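Local coordinates for hypothetical protein (Leishmania major, PDB 3LJN) that is of unknown function but, as an ankyrin repeat protein, probably binds other proteins, at residues V237-S251 and L263-Y277. Residues are numbered along the deposited sequence; the frame is centred on the assembly and turned at random.
Sequences VNMEDNEHTVPLYLS and LLQKTDVFLIQACPY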
loop_
_atom_site.group_PDB
_atom_site.type_symbol
_atom_site.label_atom_id
_atom_site.label_comp_id
_atom_site.label_asym_id
_atom_site.label_seq_id
_atom_site.Cartn_x
_atom_site.Cartn_y
_atom_site.Cartn_z
ATOM N N VAL A 237 4.741 18.553 -4.579
ATOM C CA VAL A 237 3.592 19.008 -5.365
ATOM C C VAL A 237 3.964 19.265 -6.824
ATOM O O VAL A 237 3.137 19.735 -7.592
ATOM C CB VAL A 237 2.984 20.293 -4.765
ATOM C CG1 VAL A 237 2.676 20.094 -3.298
ATOM C CG2 VAL A 237 3.925 21.474 -4.948
ATOM N N ASN A 238 5.207 18.969 -7.190
ATOM C CA ASN A 238 5.722 19.229 -8.532
ATOM C C ASN A 238 5.951 17.930 -9.310
ATOM O O ASN A 238 6.636 17.916 -10.323
ATOM C CB ASN A 238 7.037 20.024 -8.452
ATOM C CG ASN A 238 6.867 21.419 -7.848
ATOM O OD1 ASN A 238 5.781 21.992 -7.852
ATOM N ND2 ASN A 238 7.961 21.971 -7.341
HETATM N N MSE A 239 5.380 16.837 -8.824
HETATM C CA MSE A 239 5.483 15.555 -9.507
HETATM C C MSE A 239 4.524 15.543 -10.681
HETATM O O MSE A 239 3.336 15.778 -10.503
HETATM C CB MSE A 239 5.143 14.405 -8.556
HETATM C CG MSE A 239 6.243 14.087 -7.557
HETATM SE SE MSE A 239 5.792 12.519 -6.463
HETATM C CE MSE A 239 4.418 13.351 -5.318
ATOM N N GLU A 240 5.044 15.271 -11.872
ATOM C CA GLU A 240 4.231 15.294 -13.077
ATOM C C GLU A 240 3.952 13.869 -13.504
ATOM O O GLU A 240 4.862 13.054 -13.546
ATOM C CB GLU A 240 4.910 16.110 -14.202
ATOM C CG GLU A 240 6.215 15.530 -14.769
ATOM C CD GLU A 240 6.780 16.336 -15.942
ATOM O OE1 GLU A 240 6.854 15.793 -17.074
ATOM O OE2 GLU A 240 7.159 17.509 -15.731
ATOM N N ASP A 241 2.695 13.561 -13.807
ATOM C CA ASP A 241 2.346 12.229 -14.277
ATOM C C ASP A 241 2.955 12.008 -15.668
ATOM O O ASP A 241 3.735 12.837 -16.143
ATOM C CB ASP A 241 0.824 12.019 -14.261
ATOM C CG ASP A 241 0.105 12.706 -15.419
ATOM O OD1 ASP A 241 0.744 13.417 -16.222
ATOM O OD2 ASP A 241 -1.123 12.521 -15.539
ATOM N N ASN A 242 2.610 10.901 -16.317
ATOM C CA ASN A 242 3.138 10.619 -17.651
ATOM C C ASN A 242 2.700 11.634 -18.716
ATOM O O ASN A 242 3.466 11.896 -19.642
ATOM C CB ASN A 242 2.807 9.189 -18.082
ATOM C CG ASN A 242 3.754 8.151 -17.467
ATOM O OD1 ASN A 242 4.267 8.330 -16.360
ATOM N ND2 ASN A 242 3.985 7.062 -18.192
ATOM N N GLU A 243 1.504 12.217 -18.568
ATOM C CA GLU A 243 1.007 13.278 -19.478
ATOM C C GLU A 243 1.444 14.695 -19.099
ATOM O O GLU A 243 0.785 15.650 -19.461
ATOM C CB GLU A 243 -0.523 13.323 -19.489
ATOM C CG GLU A 243 -1.258 12.019 -19.758
ATOM C CD GLU A 243 -2.729 12.115 -19.325
ATOM O OE1 GLU A 243 -3.061 13.055 -18.551
ATOM O OE2 GLU A 243 -3.543 11.258 -19.748
ATOM N N HIS A 244 2.518 14.844 -18.346
ATOM C CA HIS A 244 2.960 16.170 -17.891
ATOM C C HIS A 244 1.984 16.905 -16.966
ATOM O O HIS A 244 2.057 18.120 -16.847
ATOM C CB HIS A 244 3.344 17.052 -19.089
ATOM C CG HIS A 244 4.470 16.488 -19.895
ATOM N ND1 HIS A 244 5.691 17.119 -20.014
ATOM C CD2 HIS A 244 4.578 15.325 -20.581
ATOM C CE1 HIS A 244 6.497 16.379 -20.755
ATOM N NE2 HIS A 244 5.845 15.285 -21.112
ATOM N N THR A 245 1.114 16.176 -16.275
ATOM C CA THR A 245 0.136 16.798 -15.377
ATOM C C THR A 245 0.581 16.886 -13.910
ATOM O O THR A 245 1.005 15.914 -13.329
ATOM C CB THR A 245 -1.232 16.085 -15.461
ATOM O OG1 THR A 245 -2.058 16.775 -16.411
ATOM C CG2 THR A 245 -1.932 16.067 -14.084
ATOM N N VAL A 246 0.417 18.067 -13.329
ATOM C CA VAL A 246 0.847 18.389 -11.977
ATOM C C VAL A 246 -0.376 18.606 -11.095
ATOM O O VAL A 246 -1.316 19.260 -11.524
ATOM C CB VAL A 246 1.688 19.681 -12.001
ATOM C CG1 VAL A 246 1.556 20.457 -10.698
ATOM C CG2 VAL A 246 3.143 19.348 -12.297
ATOM N N PRO A 247 -0.369 18.082 -9.852
ATOM C CA PRO A 247 -1.559 18.157 -8.987
ATOM C C PRO A 247 -2.313 19.504 -9.031
ATOM O O PRO A 247 -3.544 19.520 -9.034
ATOM C CB PRO A 247 -0.987 17.898 -7.602
ATOM C CG PRO A 247 0.176 17.043 -7.855
ATOM C CD PRO A 247 0.771 17.481 -9.140
ATOM N N LEU A 248 -1.588 20.622 -9.082
ATOM C CA LEU A 248 -2.233 21.917 -9.278
ATOM C C LEU A 248 -3.296 21.875 -10.384
ATOM O O LEU A 248 -4.407 22.329 -10.145
ATOM C CB LEU A 248 -1.209 23.016 -9.599
ATOM C CG LEU A 248 -1.795 24.420 -9.802
ATOM C CD1 LEU A 248 -2.740 24.763 -8.655
ATOM C CD2 LEU A 248 -0.710 25.474 -9.943
ATOM N N TYR A 249 -2.963 21.334 -11.569
ATOM C CA TYR A 249 -3.925 21.229 -12.689
ATOM C C TYR A 249 -5.120 20.370 -12.298
ATOM O O TYR A 249 -6.256 20.746 -12.540
ATOM C CB TYR A 249 -3.307 20.671 -13.992
ATOM C CG TYR A 249 -1.995 21.301 -14.418
ATOM C CD1 TYR A 249 -1.680 22.606 -14.069
ATOM C CD2 TYR A 249 -1.073 20.590 -15.178
ATOM C CE1 TYR A 249 -0.472 23.181 -14.440
ATOM C CE2 TYR A 249 0.141 21.156 -15.558
ATOM C CZ TYR A 249 0.433 22.456 -15.181
ATOM O OH TYR A 249 1.626 23.052 -15.527
ATOM N N LEU A 250 -4.873 19.231 -11.669
ATOM C CA LEU A 250 -5.976 18.409 -11.195
ATOM C C LEU A 250 -6.808 19.101 -10.110
ATOM O O LEU A 250 -8.014 18.893 -10.025
ATOM C CB LEU A 250 -5.468 17.078 -10.652
ATOM C CG LEU A 250 -4.752 16.155 -11.624
ATOM C CD1 LEU A 250 -4.388 14.890 -10.885
ATOM C CD2 LEU A 250 -5.613 15.859 -12.845
ATOM N N SER A 251 -6.169 19.904 -9.273
ATOM C CA SER A 251 -6.885 20.589 -8.219
ATOM C C SER A 251 -7.830 21.619 -8.786
ATOM O O SER A 251 -8.966 21.740 -8.365
ATOM C CB SER A 251 -5.917 21.286 -7.306
ATOM O OG SER A 251 -6.621 21.876 -6.240
ATOM N N LEU A 263 -1.993 24.901 -3.327
ATOM C CA LEU A 263 -1.117 24.414 -4.394
ATOM C C LEU A 263 -0.484 25.558 -5.212
ATOM O O LEU A 263 0.682 25.476 -5.593
ATOM C CB LEU A 263 -1.840 23.379 -5.254
ATOM C CG LEU A 263 -1.907 22.036 -4.517
ATOM C CD1 LEU A 263 -2.821 21.058 -5.209
ATOM C CD2 LEU A 263 -0.520 21.440 -4.371
ATOM N N LEU A 264 -1.223 26.637 -5.427
ATOM C CA LEU A 264 -0.620 27.879 -5.899
ATOM C C LEU A 264 0.527 28.307 -4.963
ATOM O O LEU A 264 1.654 28.528 -5.411
ATOM C CB LEU A 264 -1.679 28.980 -6.016
ATOM C CG LEU A 264 -2.736 28.777 -7.120
ATOM C CD1 LEU A 264 -3.983 29.613 -6.893
ATOM C CD2 LEU A 264 -2.155 29.077 -8.475
ATOM N N GLN A 265 0.262 28.393 -3.663
ATOM C CA GLN A 265 1.329 28.725 -2.717
ATOM C C GLN A 265 2.626 27.932 -2.974
ATOM O O GLN A 265 3.694 28.524 -3.084
ATOM C CB GLN A 265 0.882 28.521 -1.260
ATOM C CG GLN A 265 0.187 29.733 -0.605
ATOM C CD GLN A 265 0.148 29.633 0.938
ATOM O OE1 GLN A 265 1.196 29.579 1.591
ATOM N NE2 GLN A 265 -1.066 29.609 1.516
ATOM N N LYS A 266 2.519 26.607 -3.096
ATOM C CA LYS A 266 3.689 25.699 -3.049
ATOM C C LYS A 266 4.231 25.267 -4.401
ATOM O O LYS A 266 5.350 24.772 -4.481
ATOM C CB LYS A 266 3.332 24.426 -2.281
ATOM C CG LYS A 266 2.814 24.688 -0.884
ATOM C CD LYS A 266 2.045 23.512 -0.301
ATOM C CE LYS A 266 1.209 23.973 0.902
ATOM N NZ LYS A 266 1.989 24.817 1.896
ATOM N N THR A 267 3.436 25.412 -5.454
ATOM C CA THR A 267 3.862 24.939 -6.756
ATOM C C THR A 267 4.920 25.874 -7.323
ATOM O O THR A 267 4.788 27.098 -7.265
ATOM C CB THR A 267 2.674 24.780 -7.736
ATOM O OG1 THR A 267 1.792 23.773 -7.238
ATOM C CG2 THR A 267 3.146 24.351 -9.112
ATOM N N ASP A 268 5.974 25.264 -7.854
ATOM C CA ASP A 268 7.063 25.981 -8.489
ATOM C C ASP A 268 6.493 26.847 -9.589
ATOM O O ASP A 268 5.467 26.522 -10.143
ATOM C CB ASP A 268 8.102 24.997 -9.046
ATOM C CG ASP A 268 9.390 25.687 -9.503
ATOM O OD1 ASP A 268 9.408 26.206 -10.656
ATOM O OD2 ASP A 268 10.382 25.696 -8.714
ATOM N N VAL A 269 7.171 27.951 -9.884
ATOM C CA VAL A 269 6.634 29.023 -10.728
ATOM C C VAL A 269 6.665 28.665 -12.209
ATOM O O VAL A 269 5.740 28.981 -12.969
ATOM C CB VAL A 269 7.397 30.349 -10.463
ATOM C CG1 VAL A 269 7.664 31.111 -11.758
ATOM C CG2 VAL A 269 6.611 31.197 -9.459
ATOM N N PHE A 270 7.737 28.001 -12.609
ATOM C CA PHE A 270 7.851 27.491 -13.957
ATOM C C PHE A 270 6.585 26.730 -14.385
ATOM O O PHE A 270 6.161 26.855 -15.513
ATOM C CB PHE A 270 9.085 26.588 -14.066
ATOM C CG PHE A 270 9.224 25.908 -15.399
ATOM C CD1 PHE A 270 10.019 26.472 -16.404
ATOM C CD2 PHE A 270 8.561 24.699 -15.653
ATOM C CE1 PHE A 270 10.150 25.842 -17.656
ATOM C CE2 PHE A 270 8.674 24.059 -16.900
ATOM C CZ PHE A 270 9.470 24.628 -17.905
ATOM N N LEU A 271 5.992 25.944 -13.495
ATOM C CA LEU A 271 4.839 25.115 -13.855
ATOM C C LEU A 271 3.540 25.902 -14.017
ATOM O O LEU A 271 2.695 25.529 -14.831
ATOM C CB LEU A 271 4.643 23.992 -12.842
ATOM C CG LEU A 271 5.699 22.893 -12.944
ATOM C CD1 LEU A 271 5.814 22.128 -11.635
ATOM C CD2 LEU A 271 5.414 21.957 -14.112
ATOM N N ILE A 272 3.376 26.975 -13.254
ATOM C CA ILE A 272 2.249 27.877 -13.456
ATOM C C ILE A 272 2.349 28.574 -14.810
ATOM O O ILE A 272 1.380 28.635 -15.533
ATOM C CB ILE A 272 2.157 28.954 -12.353
ATOM C CG1 ILE A 272 1.934 28.292 -10.981
ATOM C CG2 ILE A 272 1.035 29.947 -12.677
ATOM C CD1 ILE A 272 1.946 29.246 -9.815
ATOM N N GLN A 273 3.514 29.104 -15.153
ATOM C CA GLN A 273 3.693 29.749 -16.463
ATOM C C GLN A 273 3.412 28.806 -17.645
ATOM O O GLN A 273 2.933 29.250 -18.689
ATOM C CB GLN A 273 5.099 30.356 -16.614
ATOM C CG GLN A 273 5.130 31.886 -16.657
ATOM C CD GLN A 273 6.533 32.444 -16.986
ATOM O OE1 GLN A 273 7.481 31.676 -17.213
ATOM N NE2 GLN A 273 6.665 33.783 -17.012
ATOM N N ALA A 274 3.699 27.519 -17.479
ATOM C CA ALA A 274 3.478 26.528 -18.536
ATOM C C ALA A 274 2.115 25.837 -18.442
ATOM O O ALA A 274 1.860 24.871 -19.144
ATOM C CB ALA A 274 4.597 25.481 -18.511
ATOM N N CYS A 275 1.248 26.324 -17.565
ATOM C CA CYS A 275 -0.095 25.776 -17.406
ATOM C C CYS A 275 -0.898 25.988 -18.672
ATOM O O CYS A 275 -0.841 27.071 -19.246
ATOM C CB CYS A 275 -0.806 26.497 -16.282
ATOM S SG CYS A 275 -2.373 25.773 -15.928
ATOM N N PRO A 276 -1.661 24.970 -19.121
ATOM C CA PRO A 276 -2.320 25.132 -20.416
ATOM C C PRO A 276 -3.751 25.687 -20.332
ATOM O O PRO A 276 -4.439 25.701 -21.345
ATOM C CB PRO A 276 -2.324 23.707 -20.964
ATOM C CG PRO A 276 -2.483 22.845 -19.752
ATOM C CD PRO A 276 -1.881 23.616 -18.577
ATOM N N TYR A 277 -4.188 26.155 -19.161
ATOM C CA TYR A 277 -5.508 26.786 -19.018
ATOM C C TYR A 277 -5.462 28.297 -19.167
ATOM O O TYR A 277 -6.466 28.971 -18.929
ATOM C CB TYR A 277 -6.143 26.399 -17.680
ATOM C CG TYR A 277 -6.212 24.900 -17.517
ATOM C CD1 TYR A 277 -6.637 24.095 -18.583
ATOM C CD2 TYR A 277 -5.825 24.271 -16.322
ATOM C CE1 TYR A 277 -6.687 22.720 -18.472
ATOM C CE2 TYR A 277 -5.869 22.877 -16.198
ATOM C CZ TYR A 277 -6.304 22.117 -17.287
ATOM O OH TYR A 277 -6.378 20.741 -17.241
#
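Tyr249 reaches out from the first turn of helix 247-253 to the C-terminal end of helix 269-273. Its CB lies against CE2 of the Tyr277 ring, 4.0 Å away. Further out, CD1 and CE1 run past the sulfur of Cys275, an oblique sulfur-aromatic contact with SG 3.5 Å from CE1. CD of Pro276 sits over the centre of one ring face, a CH-pi contact, and CB of Val246 covers the rim of the opposite face. At the tip, OH donates to the backbone O of Leu271 at 2.8 Å; that oxygen lies at the ring edge, in its plane, while the hydroxyl is tilted 29° from the carbonyl plane.

Leu248, one residue back, points toward segment 263-277. With CG anti to the backbone N, its two methyls part: CD1 meets CB of Leu263 at 3.8 Å, while CD2 reaches CG1 of Ile272 and passes near OG1 of Thr267, a hydroxyl that gives its hydrogen to Leu263 O. Leu263 in turn spreads its own branches, CD2 against CG1 of Val237 at 3.6 Å and CD1 against CB of Ser251, whose hydroxyl is bonded to Thr260. Leu264 and Ile272 also touch helix 300-317, through Leu308 and Lys312.

At the other end, Asn238 OD1 accepts the backbone N-H of Asp268 at 3.3 Å, long but nearly straight at 171°, with the donor tilted 25° out of the carbonyl plane. The Asp268 carboxylate, turned almost perpendicular to that amide, caps helix 269-273 by accepting from Phe270 N.

The contact thus joins the loop at 237-246 and the first turn of helix 247-253 to the end of helix 257-266 and to helix 269-273, in the stacked helical layout of ankyrin repeats. Its chemistry is chiefly apolar, with one hydrogen bond given by Tyr249 and one accepted by Asn238 tying helix 269-273 down near both its ends.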